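Local coordinates for protein D-aminoacyl-tRNA deacylase (Archaeoglobus fulgidus, PDB 1YQE) that probably hydrolyses D-aminoacyl-tRNAs to free tRNA and D-amino acids, using zinc as cofactor, and is seen here with pyrophosphate bound, at residues N19-L24 with A170-A174; S43-Y47 with L178-R182; R79-G85 with G158-W164; R86-H92 with E133-E139. All blocks are in the same frame, centred on the assembly; numbering follows the deposited sequence.

Contact 1 of 4, residues N19-L24 with A170-A174; sequences NIKDNL and AEVVA
The carboxamide of Asn23 lies against the backbone where Ala170 joins Glu171. ND2 is placed by the main chain, 3.6 Å from Ala170 C. Asn23 OD1 meets the aliphatic stem of Glu171, 3.4 Å from CG and 3.6 Å from CB. The two side chains cross at about a right angle, with amide and carboxylate planes 84° apart; the carboxylate itself reaches on to a salt bridge with Arg130. Asn23 CG is anti to the carbonyl carbon (chi1 -74°), which brings ND2 back to Asn19 O in a weak, bent bond within its own helix.

No hydrogen bond links the two segments, and the closest carbon-carbon contacts are made by the two alanine CB atoms. Ala170 CB sits 3.5 Å from Asn19 CB and also faces Ile20 CG1. One turn on, Ala174 CB meets Asn23 CB at 3.5 Å and Leu24 CD1 at 3.4 Å, although the placement of this CD1 is doubtful. Ile20 CD1 extends to Val173 CG1 at 3.9 Å. These small residues are consistent with segment axes that approach to 8.2 Å and cross at -55°.

Helix 15-24 is thereby laid against helix 167-182. Leu24 also reaches Val8 of strand 6-11, whereas Val172 points away, to Leu124 of helix 114-125, and Val173 also touches Tyr120 of that helix.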
loop_
_atom_site.group_PDB
_atom_site.type_symbol
_atom_site.label_atom_id
_atom_site.label_comp_id
_atom_site.label_asym_id
_atom_site.label_seq_id
_atom_site.Cartn_x
_atom_site.Cartn_y
_atom_site.Cartn_z
ATOM N N ASN A 19 9.998 8.805 12.709
ATOM C CA ASN A 19 11.377 8.625 12.269
ATOM C C ASN A 19 11.465 8.700 10.750
ATOM O O ASN A 19 12.444 9.215 10.204
ATOM C CB ASN A 19 11.947 7.296 12.765
ATOM C CG ASN A 19 12.237 7.308 14.254
ATOM O OD1 ASN A 19 12.685 8.316 14.802
ATOM N ND2 ASN A 19 11.995 6.185 14.915
ATOM N N ILE A 20 10.445 8.184 10.070
ATOM C CA ILE A 20 10.418 8.228 8.615
ATOM C C ILE A 20 10.328 9.697 8.232
ATOM O O ILE A 20 11.040 10.165 7.341
ATOM C CB ILE A 20 9.191 7.459 8.036
ATOM C CG1 ILE A 20 9.361 5.954 8.287
ATOM C CG2 ILE A 20 9.042 7.753 6.535
ATOM C CD1 ILE A 20 8.144 5.116 7.946
ATOM N N LYS A 21 9.465 10.423 8.934
ATOM C CA LYS A 21 9.278 11.847 8.682
ATOM C C LYS A 21 10.586 12.617 8.831
ATOM O O LYS A 21 10.951 13.402 7.955
ATOM C CB LYS A 21 8.251 12.438 9.647
ATOM C CG LYS A 21 7.977 13.908 9.384
ATOM C CD LYS A 21 7.242 14.572 10.536
ATOM C CE LYS A 21 8.130 14.691 11.765
ATOM N NZ LYS A 21 7.423 15.367 12.884
ATOM N N ASP A 22 11.286 12.399 9.943
ATOM C CA ASP A 22 12.551 13.092 10.178
ATOM C C ASP A 22 13.544 12.889 9.038
ATOM O O ASP A 22 14.270 13.812 8.671
ATOM C CB ASP A 22 13.188 12.637 11.495
ATOM C CG ASP A 22 12.400 13.087 12.712
ATOM O OD1 ASP A 22 11.924 14.242 12.722
ATOM O OD2 ASP A 22 12.269 12.291 13.665
ATOM N N ASN A 23 13.582 11.684 8.478
ATOM C CA ASN A 23 14.501 11.398 7.380
ATOM C C ASN A 23 14.058 12.078 6.088
ATOM O O ASN A 23 14.881 12.606 5.340
ATOM C CB ASN A 23 14.622 9.886 7.181
ATOM C CG ASN A 23 15.443 9.221 8.273
ATOM O OD1 ASN A 23 16.654 9.434 8.370
ATOM N ND2 ASN A 23 14.788 8.423 9.107
ATOM N N LEU A 24 12.751 12.069 5.838
ATOM C CA LEU A 24 12.172 12.692 4.649
ATOM C C LEU A 24 12.427 14.202 4.660
ATOM O O LEU A 24 12.583 14.827 3.608
ATOM C CB LEU A 24 10.661 12.424 4.613
ATOM C CG LEU A 24 10.015 11.507 3.560
ATOM C CD1 LEU A 24 10.944 10.385 3.155
ATOM C CD2 LEU A 24 8.715 10.950 4.126
ATOM N N ALA A 170 14.010 3.267 9.280
ATOM C CA ALA A 170 13.190 4.394 8.837
ATOM C C ALA A 170 13.886 5.172 7.727
ATOM O O ALA A 170 13.234 5.716 6.837
ATOM C CB ALA A 170 12.896 5.320 10.009
ATOM N N GLU A 171 15.213 5.216 7.791
ATOM C CA GLU A 171 16.013 5.928 6.805
ATOM C C GLU A 171 15.965 5.182 5.466
ATOM O O GLU A 171 15.926 5.797 4.398
ATOM C CB GLU A 171 17.455 6.050 7.320
ATOM C CG GLU A 171 18.317 7.088 6.617
ATOM C CD GLU A 171 18.727 6.662 5.226
ATOM O OE1 GLU A 171 19.008 5.461 5.033
ATOM O OE2 GLU A 171 18.784 7.532 4.331
ATOM N N VAL A 172 15.964 3.852 5.531
ATOM C CA VAL A 172 15.895 3.042 4.325
ATOM C C VAL A 172 14.527 3.222 3.675
ATOM O O VAL A 172 14.426 3.353 2.455
ATOM C CB VAL A 172 16.143 1.547 4.640
ATOM C CG1 VAL A 172 15.814 0.689 3.430
ATOM C CG2 VAL A 172 17.603 1.342 5.030
ATOM N N VAL A 173 13.477 3.243 4.490
ATOM C CA VAL A 173 12.126 3.431 3.975
ATOM C C VAL A 173 12.000 4.812 3.334
ATOM O O VAL A 173 11.416 4.954 2.256
ATOM C CB VAL A 173 11.069 3.321 5.098
ATOM C CG1 VAL A 173 9.713 3.852 4.597
ATOM C CG2 VAL A 173 10.932 1.875 5.539
ATOM N N ALA A 174 12.550 5.822 4.002
ATOM C CA ALA A 174 12.492 7.189 3.494
ATOM C C ALA A 174 13.167 7.293 2.132
ATOM O O ALA A 174 12.651 7.950 1.230
ATOM C CB ALA A 174 13.144 8.151 4.479
#

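Contact 2 of 4, residues S43-Y47 with L178-R182; sequences SDEFY and LDAIR
The connection between strands 38-42 and 47-51 of the mixed sheet meets the last turns of helix 167-182 here, through an apolar patch bordered by a salt bridge. Phe46 is the loop's part of the patch. Its CG lies between the backbone N and the carbonyl carbon (chi1 62°), a rotation that presents one ring face to Ile181 CD1, offset toward the rim and 4.0 Å from Phe46 CG. Leu178 approaches obliquely, its CD1 3.8 Å from Phe46 CE2. Both aliphatic side chains cross the Phe46 side chain at about a right angle.

At the more exposed border, Arg182 NE donates to Glu45 OE1 at 2.8 Å. The oxygen is met on its anti side, 29° out of the carboxylate plane, and the carboxylate and guanidinium planes stand 89° apart, so this is a single-oxygen salt bridge and not a paired, coplanar one. Leu178 CD2 lies against one face of the same guanidinium. Within the loop, Ser43 OG donates to Phe46 O at 2.7 Å, on a lone pair, which links Ser43 to Phe46 across the loop.

The end of helix 167-182 thus packs on the hairpin connection between two antiparallel strands, near one edge of the mixed alpha/beta sheet.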
loop_
_atom_site.group_PDB
_atom_site.type_symbol
_atom_site.label_atom_id
_atom_site.label_comp_id
_atom_site.label_asym_id
_atom_site.label_seq_id
_atom_site.Cartn_x
_atom_site.Cartn_y
_atom_site.Cartn_z
ATOM N N SER A 43 7.611 21.815 0.310
ATOM C CA SER A 43 8.836 21.933 -0.464
ATOM C C SER A 43 8.406 21.838 -1.920
ATOM O O SER A 43 7.232 21.595 -2.203
ATOM C CB SER A 43 9.809 20.800 -0.125
ATOM O OG SER A 43 9.329 19.552 -0.589
ATOM N N ASP A 44 9.342 22.031 -2.843
ATOM C CA ASP A 44 9.016 21.951 -4.262
ATOM C C ASP A 44 9.200 20.531 -4.789
ATOM O O ASP A 44 9.037 20.276 -5.981
ATOM C CB ASP A 44 9.895 22.913 -5.065
ATOM C CG ASP A 44 11.369 22.721 -4.791
ATOM O OD1 ASP A 44 11.830 21.559 -4.789
ATOM O OD2 ASP A 44 12.072 23.731 -4.584
ATOM N N GLU A 45 9.546 19.611 -3.895
ATOM C CA GLU A 45 9.758 18.217 -4.267
ATOM C C GLU A 45 8.496 17.417 -3.942
ATOM O O GLU A 45 7.826 16.898 -4.834
ATOM C CB GLU A 45 10.953 17.652 -3.493
ATOM C CG GLU A 45 11.473 16.319 -4.010
ATOM C CD GLU A 45 12.109 16.431 -5.386
ATOM O OE1 GLU A 45 12.512 15.386 -5.940
ATOM O OE2 GLU A 45 12.208 17.563 -5.911
ATOM N N PHE A 46 8.182 17.321 -2.655
ATOM C CA PHE A 46 6.996 16.602 -2.212
ATOM C C PHE A 46 6.478 17.224 -0.918
ATOM O O PHE A 46 7.110 18.116 -0.360
ATOM C CB PHE A 46 7.317 15.112 -2.023
ATOM C CG PHE A 46 8.359 14.834 -0.981
ATOM C CD1 PHE A 46 7.991 14.527 0.325
ATOM C CD2 PHE A 46 9.714 14.874 -1.304
ATOM C CE1 PHE A 46 8.956 14.262 1.297
ATOM C CE2 PHE A 46 10.686 14.611 -0.342
ATOM C CZ PHE A 46 10.307 14.303 0.965
ATOM N N TYR A 47 5.324 16.753 -0.453
ATOM C CA TYR A 47 4.701 17.273 0.759
ATOM C C TYR A 47 4.691 16.243 1.879
ATOM O O TYR A 47 4.795 15.044 1.631
ATOM C CB TYR A 47 3.251 17.660 0.475
ATOM C CG TYR A 47 3.055 18.827 -0.462
ATOM C CD1 TYR A 47 1.872 18.965 -1.184
ATOM C CD2 TYR A 47 4.023 19.826 -0.587
ATOM C CE1 TYR A 47 1.653 20.064 -2.003
ATOM C CE2 TYR A 47 3.808 20.934 -1.404
ATOM C CZ TYR A 47 2.620 21.045 -2.107
ATOM O OH TYR A 47 2.394 22.140 -2.910
ATOM N N LEU A 178 11.476 8.288 -1.459
ATOM C CA LEU A 178 11.932 9.375 -2.315
ATOM C C LEU A 178 12.116 8.879 -3.746
ATOM O O LEU A 178 11.768 9.580 -4.691
ATOM C CB LEU A 178 13.241 9.975 -1.792
ATOM C CG LEU A 178 13.757 11.210 -2.543
ATOM C CD1 LEU A 178 12.678 12.288 -2.585
ATOM C CD2 LEU A 178 15.009 11.739 -1.857
ATOM N N ASP A 179 12.663 7.673 -3.902
ATOM C CA ASP A 179 12.858 7.093 -5.229
ATOM C C ASP A 179 11.515 6.829 -5.900
ATOM O O ASP A 179 11.372 7.000 -7.111
ATOM C CB ASP A 179 13.632 5.777 -5.147
ATOM C CG ASP A 179 15.111 5.983 -4.902
ATOM O OD1 ASP A 179 15.576 7.143 -4.936
ATOM O OD2 ASP A 179 15.811 4.978 -4.681
ATOM N N ALA A 180 10.535 6.395 -5.110
ATOM C CA ALA A 180 9.209 6.115 -5.642
ATOM C C ALA A 180 8.561 7.417 -6.093
ATOM O O ALA A 180 7.942 7.483 -7.154
ATOM C CB ALA A 180 8.347 5.446 -4.582
ATOM N N ILE A 181 8.713 8.452 -5.278
ATOM C CA ILE A 181 8.144 9.760 -5.582
ATOM C C ILE A 181 8.711 10.368 -6.868
ATOM O O ILE A 181 7.995 11.037 -7.611
ATOM C CB ILE A 181 8.368 10.728 -4.388
ATOM C CG1 ILE A 181 7.364 10.402 -3.274
ATOM C CG2 ILE A 181 8.253 12.177 -4.842
ATOM C CD1 ILE A 181 7.758 10.942 -1.910
ATOM N N ARG A 182 9.986 10.119 -7.138
ATOM C CA ARG A 182 10.629 10.663 -8.335
ATOM C C ARG A 182 10.535 9.755 -9.561
ATOM O O ARG A 182 10.816 10.193 -10.682
ATOM C CB ARG A 182 12.106 10.950 -8.047
ATOM C CG ARG A 182 12.372 12.049 -7.025
ATOM C CD ARG A 182 13.863 12.115 -6.711
ATOM N NE ARG A 182 14.219 13.200 -5.799
ATOM C CZ ARG A 182 15.424 13.345 -5.249
ATOM N NH1 ARG A 182 16.386 12.469 -5.516
ATOM N NH2 ARG A 182 15.676 14.368 -4.443
#

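Contact 3 of 4, residues R79-G85 with G158-W164; sequences RHSSKDG and GSTEEEW. With POP (pyrophosphate 2-), chain B.
CH-pi and cation-pi contacts join Arg79 to Trp164. Arg79 CG lies between the backbone N and the carbonyl carbon (chi1 58°), and the chain then runs extended across the indole. Its CD lies over the centre of the six-membered ring of Trp164, 3.6 Å from the centroid, a CH-pi contact only 10° off the normal. Further along, Arg79 CZ is 4.9 Å from that centroid in a cation-pi arrangement. The opposite indole face is covered by the backbone at Thr160-Glu161, so the ring is sandwiched.

Two hydrogen bonds join the segments, one from the indole and one between backbones. Trp164 NE1 donates to His80 O at 3.1 Å, close to the indole plane but 60° above the carbonyl plane. Ser82 N binds Ser159 O at 3.1 Å, in the carbonyl plane on a lone pair. Water 1 also donates to Ser159 O. On the helix side, Thr160 and Glu163 form a capping box: Thr160 OG1 accepts from Glu162 N, and Glu163 OE1 takes three donors, Ser159 N, Thr160 N and Thr160 OG1.

Bonds to the anion come from the strand. Arg79 NH1 donates to pyrophosphate O1 at 2.9 Å, with O1 in the guanidinium plane, and Ser81 N reaches O5 at 3.0 Å; His80 ND1 adds a weak bond to O5. Arg54 also binds the ligand.

The sandwiched indole thus backs the arginine whose cationic end meets the phosphate, and a main-chain N-H and a weakly bonded imidazole add to this side of the anion-binding pocket.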
loop_
_atom_site.group_PDB
_atom_site.type_symbol
_atom_site.label_atom_id
_atom_site.label_comp_id
_atom_site.label_asym_id
_atom_site.label_seq_id
_atom_site.Cartn_x
_atom_site.Cartn_y
_atom_site.Cartn_z
ATOM N N ARG A 79 3.859 2.471 11.449
ATOM C CA ARG A 79 4.465 1.284 12.012
ATOM C C ARG A 79 3.534 0.122 11.684
ATOM O O ARG A 79 2.379 0.328 11.297
ATOM C CB ARG A 79 4.582 1.424 13.530
ATOM C CG ARG A 79 3.249 1.658 14.223
ATOM C CD ARG A 79 3.423 1.780 15.727
ATOM N NE ARG A 79 2.212 2.266 16.379
ATOM C CZ ARG A 79 1.072 1.591 16.451
ATOM N NH1 ARG A 79 0.976 0.385 15.911
ATOM N NH2 ARG A 79 0.021 2.127 17.059
ATOM N N HIS A 80 4.049 -1.095 11.816
ATOM C CA HIS A 80 3.248 -2.291 11.595
ATOM C C HIS A 80 3.377 -3.124 12.864
ATOM O O HIS A 80 4.485 -3.457 13.280
ATOM C CB HIS A 80 3.753 -3.100 10.396
ATOM C CG HIS A 80 3.142 -4.465 10.300
ATOM N ND1 HIS A 80 1.785 -4.665 10.161
ATOM C CD2 HIS A 80 3.697 -5.698 10.387
ATOM C CE1 HIS A 80 1.530 -5.961 10.171
ATOM N NE2 HIS A 80 2.672 -6.610 10.307
ATOM N N SER A 81 2.248 -3.446 13.485
ATOM C CA SER A 81 2.266 -4.236 14.708
ATOM C C SER A 81 1.822 -5.668 14.427
ATOM O O SER A 81 0.777 -5.894 13.823
ATOM C CB SER A 81 1.348 -3.597 15.756
ATOM O OG SER A 81 1.415 -4.298 16.986
ATOM N N SER A 82 2.623 -6.635 14.859
ATOM C CA SER A 82 2.292 -8.037 14.646
ATOM C C SER A 82 2.798 -8.896 15.791
ATOM O O SER A 82 3.852 -8.620 16.370
ATOM C CB SER A 82 2.890 -8.534 13.329
ATOM O OG SER A 82 2.548 -9.891 13.100
ATOM N N LYS A 83 2.036 -9.937 16.112
ATOM C CA LYS A 83 2.388 -10.847 17.189
ATOM C C LYS A 83 3.538 -11.776 16.811
ATOM O O LYS A 83 4.106 -12.444 17.675
ATOM C CB LYS A 83 1.161 -11.673 17.597
ATOM C CG LYS A 83 0.491 -12.415 16.448
ATOM C CD LYS A 83 -0.763 -13.136 16.922
ATOM C CE LYS A 83 -1.517 -13.777 15.767
ATOM N NZ LYS A 83 -0.744 -14.871 15.115
ATOM N N ASP A 84 3.880 -11.828 15.525
ATOM C CA ASP A 84 4.976 -12.683 15.086
ATOM C C ASP A 84 6.321 -12.049 15.421
ATOM O O ASP A 84 7.355 -12.708 15.369
ATOM C CB ASP A 84 4.891 -12.977 13.580
ATOM C CG ASP A 84 4.927 -11.721 12.720
ATOM O OD1 ASP A 84 5.786 -10.840 12.954
ATOM O OD2 ASP A 84 4.097 -11.625 11.788
ATOM N N GLY A 85 6.297 -10.765 15.760
ATOM C CA GLY A 85 7.515 -10.060 16.120
ATOM C C GLY A 85 8.621 -10.038 15.079
ATOM O O GLY A 85 9.755 -9.678 15.391
ATOM N N GLY A 158 7.760 -3.160 10.531
ATOM C CA GLY A 158 7.598 -3.795 11.828
ATOM C C GLY A 158 8.580 -4.879 12.238
ATOM O O GLY A 158 9.667 -5.019 11.677
ATOM N N SER A 159 7.896 -5.340 13.469
ATOM C CA SER A 159 6.548 -5.635 13.950
ATOM C C SER A 159 6.339 -5.182 15.391
ATOM O O SER A 159 5.218 -5.219 15.902
ATOM C CB SER A 159 6.256 -7.136 13.848
ATOM O OG SER A 159 6.153 -7.547 12.496
ATOM N N THR A 160 7.418 -4.758 16.042
ATOM C CA THR A 160 7.337 -4.302 17.424
ATOM C C THR A 160 8.055 -2.972 17.610
ATOM O O THR A 160 8.632 -2.423 16.668
ATOM C CB THR A 160 7.971 -5.319 18.398
ATOM O OG1 THR A 160 9.401 -5.178 18.381
ATOM C CG2 THR A 160 7.600 -6.739 17.995
ATOM N N GLU A 161 8.023 -2.475 18.842
ATOM C CA GLU A 161 8.658 -1.213 19.202
ATOM C C GLU A 161 10.147 -1.218 18.866
ATOM O O GLU A 161 10.725 -0.178 18.552
ATOM C CB GLU A 161 8.465 -0.950 20.699
ATOM C CG GLU A 161 8.855 0.448 21.147
ATOM C CD GLU A 161 7.963 1.520 20.548
ATOM O OE1 GLU A 161 6.739 1.489 20.800
ATOM O OE2 GLU A 161 8.487 2.396 19.827
ATOM N N GLU A 162 10.771 -2.387 18.941
ATOM C CA GLU A 162 12.189 -2.494 18.625
ATOM C C GLU A 162 12.446 -2.005 17.205
ATOM O O GLU A 162 13.412 -1.281 16.946
ATOM C CB GLU A 162 12.660 -3.943 18.760
ATOM C CG GLU A 162 13.089 -4.320 20.164
ATOM C CD GLU A 162 14.225 -3.450 20.668
ATOM O OE1 GLU A 162 15.246 -3.335 19.952
ATOM O OE2 GLU A 162 14.100 -2.883 21.777
ATOM N N GLU A 163 11.571 -2.398 16.288
ATOM C CA GLU A 163 11.707 -2.003 14.894
ATOM C C GLU A 163 11.187 -0.590 14.636
ATOM O O GLU A 163 11.739 0.134 13.807
ATOM C CB GLU A 163 10.973 -2.999 13.990
ATOM C CG GLU A 163 11.537 -4.413 14.004
ATOM C CD GLU A 163 11.307 -5.132 15.322
ATOM O OE1 GLU A 163 10.142 -5.198 15.764
ATOM O OE2 GLU A 163 12.288 -5.638 15.910
ATOM N N TRP A 164 10.135 -0.192 15.344
ATOM C CA TRP A 164 9.571 1.140 15.149
ATOM C C TRP A 164 10.570 2.238 15.510
ATOM O O TRP A 164 10.566 3.315 14.916
ATOM C CB TRP A 164 8.301 1.323 15.984
ATOM C CG TRP A 164 7.286 0.222 15.844
ATOM C CD1 TRP A 164 7.123 -0.624 14.781
ATOM C CD2 TRP A 164 6.287 -0.142 16.802
ATOM N NE1 TRP A 164 6.085 -1.496 15.021
ATOM C CE2 TRP A 164 5.555 -1.222 16.255
ATOM C CE3 TRP A 164 5.939 0.340 18.072
ATOM C CZ2 TRP A 164 4.495 -1.828 16.936
ATOM C CZ3 TRP A 164 4.883 -0.264 18.750
ATOM C CH2 TRP A 164 4.175 -1.337 18.179
HETATM P P1 POP B . -1.800 -0.425 14.107
HETATM O O1 POP B . -1.333 -1.225 15.312
HETATM O O2 POP B . -1.406 1.041 14.316
HETATM O O3 POP B . -3.313 -0.485 13.953
HETATM O O POP B . -1.033 -0.908 12.713
HETATM P P2 POP B . -1.374 -2.311 11.892
HETATM O O4 POP B . -2.389 -3.178 12.588
HETATM O O5 POP B . -0.110 -3.083 11.694
HETATM O O6 POP B . -1.871 -1.779 10.457
HETATM O O HOH W 1 4.128 -5.343 18.703
HETATM O O HOH W 2 11.525 -8.317 17.170
#

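Contact 4 of 4, residues R86-H92 with E133-E139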
loop_
_atom_site.group_PDB
_atom_site.type_symbol
_atom_site.label_atom_id
_atom_site.label_comp_id
_atom_site.label_asym_id
_atom_site.label_seq_id
_atom_site.Cartn_x
_atom_site.Cartn_y
_atom_site.Cartn_z
ATOM N N ARG A 86 8.301 -10.413 13.844
ATOM C CA ARG A 86 9.293 -10.428 12.771
ATOM C C ARG A 86 9.719 -9.019 12.367
ATOM O O ARG A 86 8.942 -8.071 12.481
ATOM C CB ARG A 86 8.728 -11.140 11.540
ATOM C CG ARG A 86 8.467 -12.625 11.716
ATOM C CD ARG A 86 7.712 -13.165 10.515
ATOM N NE ARG A 86 8.354 -12.772 9.265
ATOM C CZ ARG A 86 7.863 -13.019 8.056
ATOM N NH1 ARG A 86 6.710 -13.662 7.923
ATOM N NH2 ARG A 86 8.525 -12.619 6.977
ATOM N N LYS A 87 10.955 -8.883 11.896
ATOM C CA LYS A 87 11.453 -7.586 11.448
ATOM C C LYS A 87 11.120 -7.500 9.963
ATOM O O LYS A 87 11.705 -8.210 9.143
ATOM C CB LYS A 87 12.968 -7.487 11.662
ATOM C CG LYS A 87 13.397 -7.501 13.125
ATOM C CD LYS A 87 14.909 -7.360 13.250
ATOM C CE LYS A 87 15.351 -7.322 14.704
ATOM N NZ LYS A 87 14.852 -6.103 15.405
ATOM N N ILE A 88 10.173 -6.637 9.613
ATOM C CA ILE A 88 9.763 -6.525 8.225
ATOM C C ILE A 88 9.411 -5.127 7.744
ATOM O O ILE A 88 9.107 -4.234 8.532
ATOM C CB ILE A 88 8.529 -7.423 7.938
ATOM C CG1 ILE A 88 7.441 -7.144 8.975
ATOM C CG2 ILE A 88 8.922 -8.900 7.959
ATOM C CD1 ILE A 88 6.174 -7.966 8.781
ATOM N N PHE A 89 9.481 -4.965 6.429
ATOM C CA PHE A 89 9.102 -3.730 5.753
ATOM C C PHE A 89 7.851 -4.198 5.012
ATOM O O PHE A 89 7.898 -5.218 4.332
ATOM C CB PHE A 89 10.156 -3.319 4.720
ATOM C CG PHE A 89 11.445 -2.836 5.314
ATOM C CD1 PHE A 89 11.485 -1.667 6.065
ATOM C CD2 PHE A 89 12.629 -3.534 5.095
ATOM C CE1 PHE A 89 12.688 -1.191 6.591
ATOM C CE2 PHE A 89 13.838 -3.067 5.614
ATOM C CZ PHE A 89 13.865 -1.894 6.363
ATOM N N THR A 90 6.734 -3.494 5.139
ATOM C CA THR A 90 5.543 -3.942 4.430
ATOM C C THR A 90 4.868 -2.860 3.606
ATOM O O THR A 90 5.117 -1.666 3.779
ATOM C CB THR A 90 4.479 -4.529 5.389
ATOM O OG1 THR A 90 3.877 -3.468 6.142
ATOM C CG2 THR A 90 5.112 -5.534 6.348
ATOM N N VAL A 91 4.026 -3.315 2.687
ATOM C CA VAL A 91 3.244 -2.448 1.824
ATOM C C VAL A 91 1.861 -3.069 1.692
ATOM O O VAL A 91 1.725 -4.292 1.563
ATOM C CB VAL A 91 3.861 -2.320 0.412
ATOM C CG1 VAL A 91 2.921 -1.541 -0.501
ATOM C CG2 VAL A 91 5.204 -1.608 0.496
ATOM N N HIS A 92 0.835 -2.227 1.755
ATOM C CA HIS A 92 -0.537 -2.686 1.598
ATOM C C HIS A 92 -1.447 -1.486 1.422
ATOM O O HIS A 92 -1.072 -0.352 1.734
ATOM C CB HIS A 92 -1.008 -3.492 2.816
ATOM C CG HIS A 92 -1.474 -2.648 3.967
ATOM N ND1 HIS A 92 -0.616 -2.136 4.916
ATOM C CD2 HIS A 92 -2.718 -2.243 4.328
ATOM C CE1 HIS A 92 -1.309 -1.456 5.814
ATOM N NE2 HIS A 92 -2.586 -1.506 5.481
ATOM N N GLU A 133 18.874 -8.235 8.635
ATOM C CA GLU A 133 17.950 -8.884 9.561
ATOM C C GLU A 133 16.490 -8.618 9.198
ATOM O O GLU A 133 15.580 -9.211 9.781
ATOM C CB GLU A 133 18.211 -8.427 11.004
ATOM C CG GLU A 133 17.684 -7.030 11.332
ATOM C CD GLU A 133 18.614 -5.907 10.894
ATOM O OE1 GLU A 133 19.292 -6.049 9.852
ATOM O OE2 GLU A 133 18.648 -4.871 11.593
ATOM N N PHE A 134 16.271 -7.724 8.237
ATOM C CA PHE A 134 14.919 -7.386 7.802
ATOM C C PHE A 134 14.522 -8.095 6.519
ATOM O O PHE A 134 15.360 -8.432 5.685
ATOM C CB PHE A 134 14.773 -5.877 7.584
ATOM C CG PHE A 134 14.431 -5.112 8.824
ATOM C CD1 PHE A 134 15.372 -4.931 9.832
ATOM C CD2 PHE A 134 13.156 -4.573 8.990
ATOM C CE1 PHE A 134 15.049 -4.223 10.988
ATOM C CE2 PHE A 134 12.825 -3.866 10.143
ATOM C CZ PHE A 134 13.775 -3.690 11.143
ATOM N N GLU A 135 13.224 -8.305 6.363
ATOM C CA GLU A 135 12.701 -8.959 5.179
ATOM C C GLU A 135 11.540 -8.129 4.654
ATOM O O GLU A 135 10.854 -7.465 5.425
ATOM C CB GLU A 135 12.220 -10.366 5.540
ATOM C CG GLU A 135 11.736 -11.187 4.366
ATOM C CD GLU A 135 11.332 -12.592 4.773
ATOM O OE1 GLU A 135 12.190 -13.327 5.311
ATOM O OE2 GLU A 135 10.156 -12.960 4.557
ATOM N N PHE A 136 11.336 -8.138 3.344
ATOM C CA PHE A 136 10.222 -7.396 2.772
ATOM C C PHE A 136 9.057 -8.330 2.492
ATOM O O PHE A 136 9.248 -9.486 2.125
ATOM C CB PHE A 136 10.585 -6.725 1.449
ATOM C CG PHE A 136 9.378 -6.273 0.678
ATOM C CD1 PHE A 136 8.632 -5.180 1.114
ATOM C CD2 PHE A 136 8.921 -7.000 -0.413
ATOM C CE1 PHE A 136 7.446 -4.824 0.478
ATOM C CE2 PHE A 136 7.733 -6.652 -1.056
ATOM C CZ PHE A 136 6.995 -5.559 -0.604
ATOM N N THR A 137 7.846 -7.813 2.648
ATOM C CA THR A 137 6.666 -8.599 2.370
ATOM C C THR A 137 5.463 -7.701 2.137
ATOM O O THR A 137 5.348 -6.614 2.712
ATOM C CB THR A 137 6.336 -9.574 3.524
ATOM O OG1 THR A 137 5.304 -10.476 3.102
ATOM C CG2 THR A 137 5.856 -8.813 4.754
ATOM N N MET A 138 4.581 -8.149 1.260
ATOM C CA MET A 138 3.361 -7.423 0.998
ATOM C C MET A 138 2.426 -7.863 2.113
ATOM O O MET A 138 2.683 -8.865 2.790
ATOM C CB MET A 138 2.750 -7.850 -0.335
ATOM C CG MET A 138 3.450 -7.326 -1.568
ATOM S SD MET A 138 3.345 -5.534 -1.686
ATOM C CE MET A 138 1.610 -5.320 -2.098
ATOM N N GLU A 139 1.371 -7.088 2.321
ATOM C CA GLU A 139 0.338 -7.425 3.286
ATOM C C GLU A 139 -0.917 -7.354 2.438
ATOM O O GLU A 139 -1.013 -6.508 1.548
ATOM C CB GLU A 139 0.236 -6.391 4.403
ATOM C CG GLU A 139 1.197 -6.570 5.554
ATOM C CD GLU A 139 0.952 -5.553 6.649
ATOM O OE1 GLU A 139 -0.166 -5.547 7.209
ATOM O OE2 GLU A 139 1.868 -4.757 6.950
HETATM O O HOH W 3 17.605 -5.060 14.090
#
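Strands 88-92 and 135-138 run parallel, their short axes 4.7 Å apart at 23°, with main-chain bonds such as Phe89 N to Glu135 O (3.0 Å) and Thr137 N to Phe89 O (3.1 Å). Lys87 CB stands directly over the centre of the Phe134 ring, 3.7 Å from the centroid, in a CH-pi contact. Phe134 in turn meets Phe89 obliquely, planes at 31°, with Phe89 CE2 3.6 Å from Phe134 CB. Val91 CG2 touches the Phe136 edge at CE1.

Glu135, on the face of Ile88, Thr90 and Thr137, takes a salt bridge from Arg86 NH2 to OE2 at 2.9 Å. Thr90 OG1, set between backbone N and carbonyl carbon (chi1 72°), donates to Glu139 OE2 at an unusually short 2.5 Å; Glu156 OE1 lies close to the same oxygen, while Glu139 OE1 is bound by His142.

Strand 135-138 is outermost in the mixed sheet. Strand 152-159 flanks 88-92 on its other side, helix 114-125 packs on Phe89 and Phe136, and helix 167-182 reaches Phe89 and Phe134.

Overall arrangement
Contacts 1 and 4 are buried; contacts 2 and 3 are partly buried. Helix 167-182 serves both contact 1 and contact 2, which touch where Phe46 meets Leu24, and through Val173 against Phe89 it connects contact 1 with contact 4. Contacts 1 and 2 differ in chemistry: helix packing through alanines in the first, an apolar patch round one phenylalanine with a bordering salt bridge in the second. Contacts 3 and 4 have centres about 10 Å apart and share the mixed sheet, where strands 152-159 and 88-92 are neighbours; Lys87 and Glu163 form a salt bridge between them. Contact 3 binds pyrophosphate directly, contact 4 supplies strand pairing beside it, and contact 2 lies about 27 Å from contact 3, centre to centre.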